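Local structure of amidohydrolase (Thermotoga maritima, 3OOQ) at residues G58-H63 with K342-E347; T235-A240 with K265-V270; V248-T253 with A302-H307; T253-I258 with A292-D297; L274-T279 with K284-E289. The protein probably acts as a hydrolase of the amidohydrolase family, possibly with allantoinase activity. One frame throughout, in Å; residues are numbered along the deposited sequence.

Contact 1 of 5, residues G58-H63 with K342-E347; sequences GFVDAH and KILGLE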
# COMPACT_ATOMS: atom_id res chain seq x y z
N GLY F 58 8.84 -25.35 45.65
CA GLY F 58 8.20 -24.55 44.59
C GLY F 58 8.47 -25.19 43.24
O GLY F 58 9.57 -25.71 43.00
N PHE F 59 7.48 -25.15 42.34
CA PHE F 59 7.68 -25.63 40.97
C PHE F 59 8.51 -24.66 40.15
O PHE F 59 8.54 -23.46 40.42
CB PHE F 59 6.36 -25.94 40.27
CG PHE F 59 5.54 -26.99 40.96
CD1 PHE F 59 6.09 -28.22 41.28
CD2 PHE F 59 4.20 -26.75 41.28
CE1 PHE F 59 5.34 -29.20 41.92
CE2 PHE F 59 3.43 -27.72 41.93
CZ PHE F 59 4.00 -28.95 42.23
N VAL F 60 9.19 -25.22 39.15
CA VAL F 60 10.18 -24.49 38.39
C VAL F 60 9.84 -24.69 36.92
O VAL F 60 9.89 -25.81 36.42
CB VAL F 60 11.61 -25.01 38.70
CG1 VAL F 60 12.66 -24.23 37.94
CG2 VAL F 60 11.90 -24.99 40.22
N ASP F 61 9.47 -23.62 36.25
CA ASP F 61 9.19 -23.73 34.82
C ASP F 61 10.39 -23.29 34.02
O ASP F 61 10.78 -22.12 34.05
CB ASP F 61 7.97 -22.90 34.42
CG ASP F 61 7.39 -23.33 33.09
OD1 ASP F 61 8.16 -23.46 32.12
OD2 ASP F 61 6.17 -23.56 33.01
N ALA F 62 10.98 -24.24 33.30
CA ALA F 62 12.21 -23.96 32.57
C ALA F 62 12.06 -23.07 31.31
O ALA F 62 13.06 -22.70 30.72
CB ALA F 62 12.90 -25.26 32.23
N HIS F 63 10.84 -22.69 30.92
CA HIS F 63 10.65 -21.89 29.70
C HIS F 63 9.33 -21.15 29.77
O HIS F 63 8.27 -21.75 29.63
CB HIS F 63 10.71 -22.77 28.45
CG HIS F 63 10.71 -22.01 27.16
ND1 HIS F 63 9.61 -21.31 26.70
CD2 HIS F 63 11.69 -21.82 26.23
CE1 HIS F 63 9.90 -20.75 25.54
NE2 HIS F 63 11.15 -21.04 25.23
N LYS F 342 17.92 -28.60 37.12
CA LYS F 342 19.17 -29.16 36.62
C LYS F 342 19.46 -28.61 35.21
O LYS F 342 20.57 -28.18 34.92
CB LYS F 342 19.10 -30.70 36.67
CG LYS F 342 20.18 -31.48 35.93
CD LYS F 342 21.33 -31.83 36.84
CE LYS F 342 22.45 -32.59 36.10
NZ LYS F 342 22.23 -34.06 36.21
N ILE F 343 18.44 -28.58 34.35
CA ILE F 343 18.55 -27.99 33.00
C ILE F 343 18.99 -26.53 33.06
O ILE F 343 19.76 -26.06 32.20
CB ILE F 343 17.25 -28.19 32.19
CG1 ILE F 343 17.05 -29.68 31.90
CG2 ILE F 343 17.28 -27.36 30.89
CD1 ILE F 343 15.65 -30.09 31.44
N LEU F 344 18.57 -25.83 34.11
CA LEU F 344 18.95 -24.44 34.32
C LEU F 344 20.30 -24.22 35.00
O LEU F 344 20.73 -23.07 35.17
CB LEU F 344 17.83 -23.71 35.09
CG LEU F 344 16.44 -23.66 34.42
CD1 LEU F 344 15.33 -23.09 35.35
CD2 LEU F 344 16.51 -22.87 33.13
N GLY F 345 20.98 -25.30 35.39
CA GLY F 345 22.25 -25.21 36.13
C GLY F 345 22.09 -24.76 37.58
O GLY F 345 23.01 -24.20 38.16
N LEU F 346 20.93 -25.05 38.18
CA LEU F 346 20.56 -24.50 39.47
C LEU F 346 20.03 -25.54 40.48
O LEU F 346 19.39 -25.17 41.48
CB LEU F 346 19.51 -23.38 39.27
CG LEU F 346 20.01 -22.10 38.60
CD1 LEU F 346 18.83 -21.21 38.18
CD2 LEU F 346 20.99 -21.33 39.49
N GLU F 347 20.28 -26.82 40.23
CA GLU F 347 19.83 -27.88 41.14
C GLU F 347 20.52 -27.86 42.52
O GLU F 347 20.11 -28.57 43.43
CB GLU F 347 19.94 -29.28 40.50
CG GLU F 347 21.36 -29.86 40.49
CD GLU F 347 22.21 -29.38 39.31
OE1 GLU F 347 21.92 -28.30 38.74
OE2 GLU F 347 23.17 -30.11 38.95

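Contact 2 of 5, residues T235-A240 with K265-V270; sequences TAIRIA and KKIPVV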
# COMPACT_ATOMS: atom_id res chain seq x y z
N THR F 235 18.60 -30.32 13.04
CA THR F 235 19.31 -29.15 12.50
C THR F 235 19.89 -28.32 13.64
O THR F 235 21.04 -27.90 13.60
CB THR F 235 18.36 -28.25 11.64
OG1 THR F 235 17.95 -28.98 10.49
CG2 THR F 235 19.06 -26.97 11.16
N ALA F 236 19.08 -28.08 14.67
CA ALA F 236 19.55 -27.36 15.85
C ALA F 236 20.81 -28.05 16.44
O ALA F 236 21.81 -27.39 16.74
CB ALA F 236 18.44 -27.28 16.88
N ILE F 237 20.76 -29.37 16.55
CA ILE F 237 21.93 -30.15 17.05
C ILE F 237 23.14 -30.02 16.09
O ILE F 237 24.29 -29.81 16.55
CB ILE F 237 21.55 -31.64 17.31
CG1 ILE F 237 20.46 -31.73 18.39
CG2 ILE F 237 22.78 -32.49 17.74
CD1 ILE F 237 19.71 -33.06 18.38
N ARG F 238 22.90 -30.11 14.78
CA ARG F 238 23.99 -30.00 13.81
C ARG F 238 24.72 -28.68 13.96
O ARG F 238 25.95 -28.64 13.93
CB ARG F 238 23.51 -30.13 12.36
CG ARG F 238 23.37 -31.55 11.89
CD ARG F 238 23.32 -31.64 10.34
NE ARG F 238 22.36 -30.73 9.70
CZ ARG F 238 21.04 -30.87 9.70
NH1 ARG F 238 20.45 -31.89 10.33
NH2 ARG F 238 20.28 -29.98 9.05
N ILE F 239 23.96 -27.61 14.14
CA ILE F 239 24.57 -26.30 14.31
C ILE F 239 25.34 -26.20 15.63
O ILE F 239 26.45 -25.67 15.67
CB ILE F 239 23.54 -25.17 14.14
CG1 ILE F 239 23.15 -25.09 12.65
CG2 ILE F 239 24.11 -23.85 14.65
CD1 ILE F 239 21.87 -24.34 12.37
N ALA F 240 24.74 -26.69 16.71
CA ALA F 240 25.39 -26.68 18.02
C ALA F 240 26.74 -27.40 17.94
O ALA F 240 27.74 -26.91 18.47
CB ALA F 240 24.50 -27.32 19.07
N LYS F 265 23.47 -38.45 23.14
CA LYS F 265 24.17 -37.17 23.14
C LYS F 265 23.92 -36.32 24.39
O LYS F 265 24.45 -35.21 24.49
CB LYS F 265 23.83 -36.37 21.87
CG LYS F 265 24.38 -37.00 20.58
CD LYS F 265 23.98 -36.22 19.35
CE LYS F 265 24.66 -36.80 18.11
NZ LYS F 265 24.61 -35.86 16.94
N LYS F 266 23.12 -36.83 25.32
CA LYS F 266 22.86 -36.10 26.57
C LYS F 266 22.23 -34.71 26.35
O LYS F 266 22.58 -33.74 27.03
CB LYS F 266 24.16 -35.93 27.38
CG LYS F 266 24.54 -37.07 28.30
CD LYS F 266 24.93 -38.29 27.52
CE LYS F 266 25.92 -39.18 28.30
NZ LYS F 266 25.57 -39.27 29.74
N ILE F 267 21.32 -34.61 25.39
CA ILE F 267 20.66 -33.34 25.10
C ILE F 267 19.33 -33.26 25.84
O ILE F 267 18.46 -34.12 25.67
CB ILE F 267 20.48 -33.11 23.58
CG1 ILE F 267 21.85 -33.10 22.90
CG2 ILE F 267 19.71 -31.78 23.31
CD1 ILE F 267 21.81 -33.32 21.38
N PRO F 268 19.17 -32.23 26.68
CA PRO F 268 17.92 -32.21 27.41
C PRO F 268 16.83 -31.56 26.57
O PRO F 268 17.13 -30.83 25.61
CB PRO F 268 18.25 -31.34 28.62
CG PRO F 268 19.31 -30.40 28.12
CD PRO F 268 20.12 -31.20 27.14
N VAL F 269 15.59 -31.84 26.96
CA VAL F 269 14.42 -31.34 26.27
C VAL F 269 13.41 -30.80 27.27
O VAL F 269 12.99 -31.51 28.18
CB VAL F 269 13.72 -32.43 25.44
CG1 VAL F 269 12.58 -31.81 24.63
CG2 VAL F 269 14.71 -33.13 24.53
N VAL F 270 13.06 -29.52 27.12
CA VAL F 270 11.95 -28.93 27.85
C VAL F 270 10.68 -29.16 27.04
O VAL F 270 10.40 -28.41 26.09
CB VAL F 270 12.16 -27.41 28.14
CG1 VAL F 270 11.06 -26.89 29.03
CG2 VAL F 270 13.51 -27.16 28.83

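Contact 3 of 5, residues V248-T253 with A302-H307; sequences VIEHGT and ALMCDH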
# COMPACT_ATOMS: atom_id res chain seq x y z
N VAL F 248 19.90 -26.78 24.73
CA VAL F 248 18.69 -27.38 25.23
C VAL F 248 17.68 -27.27 24.09
O VAL F 248 17.63 -26.26 23.39
CB VAL F 248 18.18 -26.60 26.49
CG1 VAL F 248 16.87 -27.14 26.99
CG2 VAL F 248 19.23 -26.60 27.63
N ILE F 249 16.89 -28.31 23.88
CA ILE F 249 15.81 -28.25 22.92
C ILE F 249 14.52 -27.80 23.62
O ILE F 249 14.16 -28.39 24.65
CB ILE F 249 15.58 -29.63 22.28
CG1 ILE F 249 16.82 -30.09 21.49
CG2 ILE F 249 14.34 -29.61 21.40
CD1 ILE F 249 17.05 -29.32 20.16
N GLU F 250 13.87 -26.76 23.09
CA GLU F 250 12.61 -26.28 23.64
C GLU F 250 11.44 -26.87 22.86
O GLU F 250 11.47 -26.91 21.62
CB GLU F 250 12.50 -24.75 23.58
CG GLU F 250 13.74 -23.96 23.91
CD GLU F 250 14.32 -24.32 25.27
OE1 GLU F 250 15.57 -24.41 25.35
OE2 GLU F 250 13.55 -24.52 26.25
N HIS F 251 10.41 -27.30 23.59
CA HIS F 251 9.22 -28.00 23.07
C HIS F 251 9.55 -29.43 22.59
O HIS F 251 9.02 -30.40 23.16
CB HIS F 251 8.50 -27.21 21.97
CG HIS F 251 8.37 -25.75 22.26
ND1 HIS F 251 7.58 -25.26 23.27
CD2 HIS F 251 8.94 -24.67 21.67
CE1 HIS F 251 7.66 -23.93 23.30
NE2 HIS F 251 8.48 -23.55 22.33
N GLY F 252 10.39 -29.55 21.56
CA GLY F 252 10.83 -30.86 21.07
C GLY F 252 9.66 -31.79 20.80
O GLY F 252 9.70 -32.98 21.13
N THR F 253 8.63 -31.24 20.17
CA THR F 253 7.38 -31.94 19.92
C THR F 253 7.58 -33.36 19.35
O THR F 253 6.91 -34.29 19.79
CB THR F 253 6.47 -31.08 19.02
OG1 THR F 253 6.10 -29.91 19.76
CG2 THR F 253 5.22 -31.81 18.60
N ALA F 302 12.22 -31.56 31.19
CA ALA F 302 11.39 -30.76 32.08
C ALA F 302 10.09 -30.47 31.36
O ALA F 302 10.01 -30.58 30.12
CB ALA F 302 12.06 -29.44 32.44
N LEU F 303 9.07 -30.11 32.13
CA LEU F 303 7.78 -29.77 31.57
C LEU F 303 7.48 -28.27 31.72
O LEU F 303 7.50 -27.74 32.84
CB LEU F 303 6.68 -30.60 32.21
CG LEU F 303 5.23 -30.37 31.77
CD1 LEU F 303 5.02 -30.64 30.27
CD2 LEU F 303 4.28 -31.23 32.61
N MSE F 304 7.18 -27.62 30.59
CA MSE F 304 6.78 -26.20 30.56
C MSE F 304 5.29 -26.03 30.26
O MSE F 304 4.68 -26.89 29.62
CB MSE F 304 7.58 -25.41 29.51
CG MSE F 304 7.20 -25.74 28.06
SE MSE F 304 7.85 -24.39 26.81
CE MSE F 304 9.47 -25.33 26.21
N CYS F 305 4.74 -24.91 30.72
CA CYS F 305 3.43 -24.45 30.27
C CYS F 305 3.55 -23.61 29.00
O CYS F 305 2.55 -23.37 28.31
CB CYS F 305 2.78 -23.59 31.36
SG CYS F 305 2.19 -24.57 32.75
N ASP F 306 4.78 -23.17 28.70
CA ASP F 306 5.01 -22.12 27.68
C ASP F 306 4.07 -20.94 27.91
O ASP F 306 3.53 -20.36 26.95
CB ASP F 306 4.83 -22.67 26.27
CG ASP F 306 5.45 -21.78 25.20
OD1 ASP F 306 6.30 -20.92 25.52
OD2 ASP F 306 5.10 -21.96 24.02
N HIS F 307 3.88 -20.57 29.17
CA HIS F 307 2.95 -19.49 29.52
C HIS F 307 3.20 -18.28 28.61
O HIS F 307 4.35 -17.86 28.50
CB HIS F 307 3.13 -19.12 31.00
CG HIS F 307 2.26 -17.99 31.45
ND1 HIS F 307 1.14 -18.19 32.23
CD2 HIS F 307 2.35 -16.65 31.26
CE1 HIS F 307 0.58 -17.01 32.50
NE2 HIS F 307 1.30 -16.07 31.92

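Contact 4 of 5, residues T253-I258 with A292-D297; sequences TEAYKI and AKLLKD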
# COMPACT_ATOMS: atom_id res chain seq x y z
N THR F 253 8.63 -31.24 20.17
CA THR F 253 7.38 -31.94 19.92
C THR F 253 7.58 -33.36 19.35
O THR F 253 6.91 -34.29 19.79
CB THR F 253 6.47 -31.08 19.02
OG1 THR F 253 6.10 -29.91 19.76
CG2 THR F 253 5.22 -31.81 18.60
N GLU F 254 8.50 -33.51 18.39
CA GLU F 254 8.79 -34.81 17.78
C GLU F 254 10.07 -35.46 18.28
O GLU F 254 10.58 -36.38 17.63
CB GLU F 254 8.80 -34.68 16.25
CG GLU F 254 7.46 -34.26 15.68
CD GLU F 254 7.37 -34.43 14.18
OE1 GLU F 254 8.42 -34.57 13.50
OE2 GLU F 254 6.23 -34.43 13.67
N ALA F 255 10.58 -35.01 19.43
CA ALA F 255 11.80 -35.57 20.04
C ALA F 255 11.68 -37.08 20.26
O ALA F 255 12.68 -37.81 20.18
CB ALA F 255 12.15 -34.85 21.36
N TYR F 256 10.45 -37.55 20.50
CA TYR F 256 10.21 -38.96 20.73
C TYR F 256 10.57 -39.83 19.52
O TYR F 256 10.90 -41.01 19.67
CB TYR F 256 8.77 -39.20 21.19
CG TYR F 256 7.70 -39.03 20.13
CD1 TYR F 256 7.37 -40.08 19.26
CD2 TYR F 256 6.99 -37.83 20.01
CE1 TYR F 256 6.37 -39.92 18.28
CE2 TYR F 256 5.99 -37.67 19.05
CZ TYR F 256 5.69 -38.71 18.19
OH TYR F 256 4.69 -38.54 17.25
N LYS F 257 10.54 -39.25 18.32
CA LYS F 257 10.92 -39.98 17.12
C LYS F 257 12.43 -40.17 17.05
O LYS F 257 12.90 -41.05 16.35
CB LYS F 257 10.39 -39.28 15.86
CG LYS F 257 8.89 -39.06 15.85
CD LYS F 257 8.43 -38.32 14.61
CE LYS F 257 6.91 -38.32 14.54
NZ LYS F 257 6.40 -37.54 13.37
N ILE F 258 13.20 -39.38 17.78
CA ILE F 258 14.65 -39.47 17.70
C ILE F 258 15.26 -39.53 19.09
O ILE F 258 16.38 -39.05 19.32
CB ILE F 258 15.25 -38.29 16.89
CG1 ILE F 258 14.80 -36.96 17.50
CG2 ILE F 258 14.83 -38.39 15.41
CD1 ILE F 258 15.60 -35.73 17.07
N ALA F 292 6.34 -40.01 28.93
CA ALA F 292 6.67 -41.42 29.15
C ALA F 292 7.79 -41.87 28.22
O ALA F 292 8.77 -42.49 28.67
CB ALA F 292 5.43 -42.28 28.94
N LYS F 293 7.65 -41.56 26.93
CA LYS F 293 8.55 -42.08 25.93
C LYS F 293 9.97 -41.58 26.17
O LYS F 293 10.92 -42.37 26.12
CB LYS F 293 8.07 -41.75 24.52
CG LYS F 293 6.77 -42.44 24.16
CD LYS F 293 6.22 -42.00 22.82
CE LYS F 293 5.12 -42.95 22.37
NZ LYS F 293 5.33 -43.35 20.97
N LEU F 294 10.11 -40.30 26.43
CA LEU F 294 11.43 -39.72 26.62
C LEU F 294 12.03 -40.21 27.93
O LEU F 294 13.19 -40.62 27.95
CB LEU F 294 11.38 -38.19 26.54
CG LEU F 294 11.00 -37.67 25.14
CD1 LEU F 294 10.96 -36.16 25.08
CD2 LEU F 294 11.97 -38.21 24.09
N LEU F 295 11.24 -40.22 29.00
CA LEU F 295 11.70 -40.81 30.27
C LEU F 295 12.26 -42.23 30.07
O LEU F 295 13.35 -42.54 30.53
CB LEU F 295 10.61 -40.78 31.34
CG LEU F 295 10.27 -39.39 31.89
CD1 LEU F 295 9.04 -39.41 32.79
CD2 LEU F 295 11.46 -38.77 32.60
N LYS F 296 11.50 -43.07 29.37
CA LYS F 296 11.88 -44.45 29.10
C LYS F 296 13.21 -44.59 28.32
O LYS F 296 14.03 -45.47 28.61
CB LYS F 296 10.74 -45.13 28.34
CG LYS F 296 10.93 -46.61 28.07
CD LYS F 296 9.72 -47.17 27.34
CE LYS F 296 10.07 -48.47 26.64
NZ LYS F 296 8.96 -48.98 25.76
N ASP F 297 13.41 -43.72 27.33
CA ASP F 297 14.63 -43.72 26.52
C ASP F 297 15.78 -42.93 27.15
O ASP F 297 16.83 -42.81 26.55
CB ASP F 297 14.32 -43.24 25.09
CG ASP F 297 13.37 -44.19 24.36
OD1 ASP F 297 13.45 -45.41 24.61
OD2 ASP F 297 12.53 -43.71 23.55
O HOH W 1 9.97 -42.59 21.87

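Contact 5 of 5, residues L274-T279 with K284-E289; sequences LLTFRT and KDLTME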
# COMPACT_ATOMS: atom_id res chain seq x y z
N LEU F 274 1.79 -29.14 26.25
CA LEU F 274 1.17 -30.40 25.81
C LEU F 274 -0.35 -30.45 25.97
O LEU F 274 -1.06 -31.05 25.15
CB LEU F 274 1.81 -31.59 26.55
CG LEU F 274 3.23 -31.99 26.20
CD1 LEU F 274 3.77 -32.95 27.26
CD2 LEU F 274 3.32 -32.60 24.78
N LEU F 275 -0.86 -29.84 27.04
CA LEU F 275 -2.29 -29.67 27.24
C LEU F 275 -2.80 -28.49 26.41
O LEU F 275 -3.20 -27.46 26.96
CB LEU F 275 -2.57 -29.43 28.73
CG LEU F 275 -4.03 -29.47 29.20
CD1 LEU F 275 -4.47 -30.88 29.52
CD2 LEU F 275 -4.23 -28.59 30.41
N THR F 276 -2.79 -28.64 25.09
CA THR F 276 -3.04 -27.53 24.17
C THR F 276 -3.39 -28.03 22.77
O THR F 276 -3.07 -29.16 22.40
CB THR F 276 -1.81 -26.59 24.10
OG1 THR F 276 -2.20 -25.32 23.58
CG2 THR F 276 -0.66 -27.19 23.22
N PHE F 277 -4.05 -27.18 21.98
CA PHE F 277 -4.44 -27.51 20.61
C PHE F 277 -3.25 -27.50 19.65
O PHE F 277 -2.37 -26.64 19.75
CB PHE F 277 -5.48 -26.50 20.13
CG PHE F 277 -6.09 -26.82 18.80
CD1 PHE F 277 -6.99 -27.88 18.66
CD2 PHE F 277 -5.83 -26.00 17.68
CE1 PHE F 277 -7.60 -28.15 17.44
CE2 PHE F 277 -6.43 -26.27 16.44
CZ PHE F 277 -7.32 -27.33 16.32
N ARG F 278 -3.25 -28.45 18.72
CA ARG F 278 -2.21 -28.53 17.70
C ARG F 278 -2.53 -27.50 16.62
O ARG F 278 -3.16 -27.82 15.62
CB ARG F 278 -2.13 -29.95 17.13
CG ARG F 278 -1.81 -31.01 18.18
CD ARG F 278 -2.16 -32.43 17.71
NE ARG F 278 -1.90 -33.42 18.76
CZ ARG F 278 -2.72 -33.68 19.78
NH1 ARG F 278 -3.88 -33.02 19.91
NH2 ARG F 278 -2.39 -34.59 20.68
N THR F 279 -2.10 -26.27 16.85
CA THR F 279 -2.46 -25.13 16.00
C THR F 279 -1.72 -25.12 14.67
O THR F 279 -2.12 -24.43 13.75
CB THR F 279 -2.07 -23.82 16.70
OG1 THR F 279 -0.70 -23.91 17.13
CG2 THR F 279 -2.96 -23.54 17.91
N LYS F 284 1.38 -31.37 14.46
CA LYS F 284 0.41 -32.45 14.16
C LYS F 284 0.61 -33.77 14.95
O LYS F 284 -0.37 -34.45 15.24
CB LYS F 284 0.34 -32.75 12.65
CG LYS F 284 1.46 -33.62 12.11
CD LYS F 284 1.22 -33.98 10.62
CE LYS F 284 1.96 -35.26 10.24
NZ LYS F 284 2.44 -35.24 8.82
N ASP F 285 1.86 -34.11 15.27
CA ASP F 285 2.15 -35.34 16.03
C ASP F 285 2.45 -35.11 17.52
O ASP F 285 3.03 -35.99 18.18
CB ASP F 285 3.30 -36.12 15.37
CG ASP F 285 2.86 -36.84 14.10
OD1 ASP F 285 1.65 -37.01 13.89
OD2 ASP F 285 3.72 -37.25 13.31
N LEU F 286 2.07 -33.95 18.04
CA LEU F 286 2.18 -33.70 19.48
C LEU F 286 1.38 -34.74 20.24
O LEU F 286 0.26 -35.06 19.87
CB LEU F 286 1.70 -32.27 19.83
CG LEU F 286 1.57 -31.74 21.26
CD1 LEU F 286 1.51 -30.22 21.23
CD2 LEU F 286 0.29 -32.19 21.88
N THR F 287 1.97 -35.29 21.30
CA THR F 287 1.30 -36.26 22.16
C THR F 287 1.81 -36.15 23.59
O THR F 287 3.01 -35.94 23.83
CB THR F 287 1.42 -37.73 21.65
OG1 THR F 287 0.91 -38.63 22.65
CG2 THR F 287 2.89 -38.09 21.34
N MSE F 288 0.88 -36.28 24.53
CA MSE F 288 1.24 -36.28 25.93
C MSE F 288 2.04 -37.53 26.33
O MSE F 288 2.71 -37.55 27.37
CB MSE F 288 -0.01 -36.16 26.78
CG MSE F 288 0.28 -35.50 28.08
SE MSE F 288 -1.19 -34.36 28.47
CE MSE F 288 -0.24 -33.03 29.50
N GLU F 289 1.97 -38.55 25.48
CA GLU F 289 2.77 -39.77 25.62
C GLU F 289 4.27 -39.54 25.54
O GLU F 289 5.06 -40.41 25.93
CB GLU F 289 2.37 -40.77 24.55
CG GLU F 289 0.97 -41.32 24.72
CD GLU F 289 0.74 -42.54 23.86
OE1 GLU F 289 1.33 -42.62 22.76
OE2 GLU F 289 -0.01 -43.43 24.29

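Contact 1 of 5, residues G58-H63 with K342-E347
Leu-344 reaches from the end of helix 338-343 onto Val-60 and Ala-62, joining that helix to strand 54-64 of the amidohydrolase barrel, the strand that leads into the His-x-His pair of His-63 and His-65. Followed outward, CB and CG of the leucine make no close contact with the strand and only position the methyls, which do the touching. Chi1 is -61°, with CG anti to the carbonyl carbon; this swings CG toward the strand, and its two methyls fan out over it. CD1 comes within 3.9 Å of CG1 of Val-60, the two side chains sliding past each other in opposite directions. CD2 points instead at the alanine, 4.4 Å from CB of Ala-62 and 4.2 Å from O of Ala-62. The polar need of that oxygen is met by a hydrogen bond from Arg-224. A forked aliphatic chain suits the place: each branch has its own residue to cover, and the small Ala-62 leaves the leucine close to the backbone. Met-116 and Val-131 also touch Leu-344, so it belongs to a shared apolar layer.

Just past it, Gly-345 ends the helix in a Schellman motif with phi at 73°, a value that a residue without CB adopts easily. Between Val-60 and Ala-62, Asp-61 turns away from the helix. Its OD2 accepts from the backbone N of Cys-305, while its other oxygen shapes the corner that leads to the histidines. This is an Asx turn, in which N of His-63 donates to the anti lone pair of OD1 of Asp-61 at 3.0 Å and a nearly straight 165°.

Contact 2 of 5, residues T235-A240 with K265-V270
Ile-237, Ile-267 and Lys-265 make up this contact, and the two isoleucines are its heart. CD1 of Ile-267 pushes in among the branches of the helix residue, 3.6 Å from CG1 of Ile-237. The same methyl lies 3.7 Å from CD1 of Ile-237 and 3.9 Å from its CG2, so one terminal carbon meets three; the two side chains cross obliquely. In Ile-237 a chi1 of -62° leaves CG2 anti to the backbone N, where it meets both this methyl and the lysine. Beta-branched, purely aliphatic residues suit this buried place because they are stiff and need no polar partner.

Lys-265 works along the margin. Its extended chain carries NZ to 3.9 Å from CG2 of Ile-237, but the ammonium is really engaged by a salt bridge to Glu-241, one turn further along the same helix. Lysine thus brings its charge past the apolar pair. Next to it, Lys-266 ends helix 259-264 in a Schellman motif.

Helix 230-243 is the crossover between parallel strands 223-227 and 247-249, a beta-alpha-beta unit of the TIM-type barrel, and rests here on the loop that feeds strand 269-271. Arg-238, on the far side of the helix from this contact, forms a salt bridge with Asp-95 of a neighbouring subunit. Ile-267 also leans on Ile-249 of strand 247-249, while Ile-239 packs against Ala-176 and Ile-179 of helix 172-198.

Contact 3 of 5, residues V248-T253 with A302-H307
Met-304, present as selenomethionine, lays its selenium and terminal methyl obliquely against the imidazole of His-251, crossing it at about a right angle. SE stands 4.3 Å from the centroid of the His-251 ring, 56° off the ring normal. A bend at chi3 (98°) turns CE back toward the backbone of the other segment, 3.4 Å from N of His-251. The methyl also lies 3.5 Å from ND1 of His-251 and 4.1 Å from CB of Glu-250. A long, flexible and polarisable side chain suits a place where it must touch ring and main chain at once.

CG of Asp-306 lies at the edge of the same ring, in plane, while OD2 of Asp-306, oblique to the ring, is 3.3 Å from CE1 of His-251. The ring and carboxylate planes are 58° apart. NE2 of His-251 stays 4.1 Å from OD2 of Asp-306, so the two are near neighbours without a hydrogen bond. What fixes the imidazole is ND1, bonded to the carbonyl of Gly-272, together with a stack on His-228 and an edge-to-face meeting with His-63. A leucine in place of His-251 would probably leave the Gly-272 carbonyl without this partner, and the stack on His-228 would be lost.

The carboxylate of Glu-250 forms a salt bridge with Arg-224. Histidines at the C-terminal ends of barrel strands, facing an aspartate after strand 301-303, are the pattern of the amidohydrolase metal site in a TIM-type barrel. The grouping of His-63, His-65, His-226, His-251 and Asp-306 fits it and probably marks the metal site, as in relatives.

Contact 4 of 5, residues T253-I258 with A292-D297
Leu-294 fits closely against Ala-255 and Tyr-256, and this is the dense half of the contact, where the loop after barrel strand 247-249 packs on helix 290-297, which precedes strand 301-303. Its CD2 lies 3.9 Å from CA of Tyr-256, against the main chain of the short 3-10 segment 255-257. The other methyl, CD1, meets CB of Ala-255 at 4.1 Å. The alanine is small enough for the helix to come near, while the branched leucine covers two successive residues and touches Ile-301 besides.

Toward the partly exposed side the fit becomes looser. The aliphatic part of Lys-293 passes Tyr-256, CD of Lys-293 lying 4.1 Å from CB of Tyr-256, oblique to the ring. With chi1 at 72°, the tyrosine CG sits between its own N and carbonyl carbon. From there the ring heads off to Asp-285, whose carbonyl pairs with OH, and one ring face is overlain by CG of Lys-257. Lys-257 forms salt bridges with Asp-285 and Glu-254, the hydrogen bond to the latter weak.

Along this margin a water molecule spans the segments. It donates to O of Tyr-256 at 2.9 Å and, over a longer 3.3 Å, to OD2 of Asp-297, which also bonds OG of Ser-259. A carbonyl and a carboxylate, presumably ionised, would not bond each other directly; the water joins the two oxygens, while the leucine half is held by apolar packing alone.

Contact 5 of 5, residues L274-T279 with K284-E289
The guanidinium of Arg-278 has CD2 of Leu-286 over one face, 3.6 Å above its plane and offset toward the rim, while O of Leu-286 sits at its edge, in the plane. CA of Thr-287 lies at the edge too. NE of Arg-278 donates to O of Leu-286 at 2.9 Å (142°), and NH2 of Arg-278 donates to the same oxygen at 2.8 Å (146°). One carbonyl is therefore gripped side-on by two nitrogens. Both approach from the same face of the carbonyl plane, and NH2 lies above that plane, not on a lone pair. CD of Arg-278 passes O of Lys-284 at 3.7 Å, and the extended chain beyond brings NE and NH2 to O of Leu-286. NH1 forms a salt bridge with Glu-71 of a neighbouring subunit. A methionine in place of Arg-278 would probably leave the Leu-286 carbonyl without either donor and Glu-71 of that subunit without this charged partner.

Nearer helix 290-297 the contact is apolar. CD2 of Leu-274 meets CG of Leu-286 at 4.0 Å, and CB of Leu-274 touches CE of Met-288 (selenomethionine) at 3.9 Å. Leucines and a long methionine suit this interior of an irregular loop, where neither chain pairs as a strand.

Thr-287 caps what follows, its OG1 accepting from N of Glu-289 at 3.0 Å. The loop links the C-terminal side of barrel strand 269-271 to helix 290-297, whose Thr-290 and Ile-291 touch Leu-274. Helix 315-321 lies alongside, meeting Met-288 through Gln-318 and Thr-321.

Overall arrangement
Contact 3 is the hub: the centres of contacts 1 and 3 are 12 Å apart, and His-63, His-251 and Asp-306 probably line the metal site of the barrel mouth. O of Val-270 in contact 2 probably bonds N of His-251 at 2.7 Å, tying strand 269-271 to the chain that carries His-251. Contacts 4 and 5 lie farther out, their centres about 19 Å from the chain centre, and meet through the Lys-257 to Asp-285 salt bridge (NZ to OD2, 2.7 Å). Thr-253 belongs to contacts 3 and 4 and packs on Leu-286 of contact 5. Contact 1 encloses all the others along the sequence, whereas contact 5 is nested within contacts 3 and 4.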